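Local coordinates for glutamate receptor kainate-like protein (Pleurobrachia bachei, PDB 4ZDM), which binds glycine in its ligand-binding domain and probably serves as a glycine-activated ion channel subunit of the ionotropic glutamate receptor family, at residues E23-L26 and G27-N30. Numbering follows the deposited sequence.
Sequences EPSL and GCTN
Gly27 and Cys28 complete a type I beta turn begun by Ser25 and Leu26. Gly27 takes the third position of the turn, where the chain reverses and brings the CA atoms of Ser25 and Cys28 to 5.2 Å. Cys28 closes it: its N donates to Ser25 O at 3.1 Å. This bond is moderately bent (159° at the hydrogen) and reaches the oxygen from well above the carbonyl plane. The same cysteine meets the serine side chain, its CB lying 3.3 Å from Ser25 OG. A chi1 of 63° folds that hydroxyl back over the serine's own backbone, next to Cys28. Pro24 CB adds a looser apolar contact to Cys28 CB, at 4.4 Å. A water donates to both Leu26 O (3.0 Å) and Cys28 O (2.7 Å), bridging two carbonyls of the turn. A chi1 of -167° swings Cys28 SG away from its own N to the disulfide with Cys36, and Ser25 shares a backbone hydrogen bond with that same residue. Past Thr29, Asn30 OD1 accepts from Arg32 N. None of these residues lines the glycine pocket; the turn lies at the surface of the ligand-binding domain, in the long, disulfide-tied loop linking strand 8-13 to helix 40-52.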
ATOM      1  N   GLU A  23      15.213 -10.294 -12.794  1.00 12.05           N
ATOM      2  CA  GLU A  23      14.136 -11.200 -12.407  1.00 11.62           C
ATOM      3  C   GLU A  23      14.285 -11.558 -10.921  1.00 12.98           C
ATOM      4  O   GLU A  23      15.392 -11.521 -10.379  1.00 13.43           O
ATOM      5  CB  GLU A  23      14.178 -12.481 -13.261  1.00 14.23           C
ATOM      6  CG  GLU A  23      13.979 -12.258 -14.705  1.00 15.67           C
ATOM      7  CD  GLU A  23      12.569 -11.892 -15.114  1.00 19.70           C
ATOM      8  OE1 GLU A  23      11.616 -12.042 -14.341  1.00 20.12           O
ATOM      9  OE2 GLU A  23      12.389 -11.484 -16.293  1.00 23.44           O
ATOM     10  N   PRO A  24      13.195 -11.949 -10.280  1.00 13.17           N
ATOM     11  CA  PRO A  24      13.293 -12.455  -8.899  1.00 14.09           C
ATOM     12  C   PRO A  24      14.132 -13.734  -8.875  1.00 13.59           C
ATOM     13  O   PRO A  24      14.083 -14.501  -9.841  1.00 15.63           O
ATOM     14  CB  PRO A  24      11.845 -12.740  -8.508  1.00 14.33           C
ATOM     15  CG  PRO A  24      11.092 -12.845  -9.809  1.00 16.75           C
ATOM     16  CD  PRO A  24      11.809 -11.943 -10.781  1.00 12.75           C
ATOM     17  N   SER A  25      14.910 -13.911  -7.820  1.00 12.72           N
ATOM     18  CA  SER A  25      15.644 -15.172  -7.631  1.00 13.45           C
ATOM     19  C   SER A  25      14.715 -16.351  -7.812  1.00 13.46           C
ATOM     20  O   SER A  25      13.514 -16.326  -7.522  1.00 14.23           O
ATOM     21  CB  SER A  25      16.262 -15.190  -6.247  1.00 15.93           C
ATOM     22  OG  SER A  25      15.247 -15.152  -5.313  1.00 20.34           O
ATOM     23  N   LEU A  26      15.319 -17.473  -8.225  1.00 16.43           N
ATOM     24  CA  LEU A  26      14.541 -18.686  -8.375  1.00 16.37           C
ATOM     25  C   LEU A  26      14.097 -19.259  -7.026  1.00 18.22           C
ATOM     26  O   LEU A  26      13.040 -19.860  -6.929  1.00 23.89           O
ATOM     27  CB  LEU A  26      15.364 -19.700  -9.149  1.00 15.80           C
ATOM     28  CG  LEU A  26      15.822 -19.260 -10.533  1.00 17.98           C
ATOM     29  CD1 LEU A  26      16.683 -20.339 -11.201  1.00 21.00           C
ATOM     30  CD2 LEU A  26      14.646 -19.030 -11.403  1.00 22.81           C
ATOM     31  N   GLY A  27      14.860 -18.999  -5.974  1.00 17.12           N
ATOM     32  CA  GLY A  27      14.443 -19.365  -4.637  1.00 18.51           C
ATOM     33  C   GLY A  27      13.476 -18.434  -3.915  1.00 20.12           C
ATOM     34  O   GLY A  27      13.054 -18.690  -2.793  1.00 21.14           O
ATOM     35  N   CYS A  28      13.098 -17.349  -4.575  1.00 20.49           N
ATOM     36  CA  CYS A  28      12.236 -16.383  -3.931  1.00 17.52           C
ATOM     37  C   CYS A  28      10.928 -16.938  -3.398  1.00 17.97           C
ATOM     38  O   CYS A  28      10.196 -17.565  -4.129  1.00 22.10           O
ATOM     39  CB  CYS A  28      11.935 -15.307  -4.956  1.00 14.13           C
ATOM     40  SG  CYS A  28      11.163 -13.820  -4.228  1.00 19.64           S
ATOM     41  N   THR A  29      10.590 -16.599  -2.160  1.00 17.79           N
ATOM     42  CA  THR A  29       9.332 -17.040  -1.585  1.00 21.16           C
ATOM     43  C   THR A  29       8.233 -15.986  -1.577  1.00 19.47           C
ATOM     44  O   THR A  29       7.083 -16.270  -1.229  1.00 21.64           O
ATOM     45  CB  THR A  29       9.555 -17.541  -0.150  1.00 23.08           C
ATOM     46  OG1 THR A  29      10.082 -16.502   0.672  1.00 29.87           O
ATOM     47  CG2 THR A  29      10.555 -18.708  -0.159  1.00 31.06           C
ATOM     48  N   ASN A  30       8.578 -14.772  -2.011  1.00 16.97           N
ATOM     49  CA  ASN A  30       7.625 -13.664  -2.049  1.00 16.46           C
ATOM     50  C   ASN A  30       8.159 -12.626  -3.056  1.00 13.78           C
ATOM     51  O   ASN A  30       9.195 -12.015  -2.791  1.00 14.71           O
ATOM     52  CB  ASN A  30       7.448 -13.035  -0.678  1.00 16.68           C
ATOM     53  CG  ASN A  30       6.412 -11.928  -0.661  1.00 23.97           C
ATOM     54  OD1 ASN A  30       6.061 -11.353  -1.693  1.00 16.46           O
ATOM     55  ND2 ASN A  30       5.864 -11.670   0.517  1.00 27.57           N
TER
HETATM   56  O   HOH W   1      10.331 -18.691  -6.597  1.00 43.30           O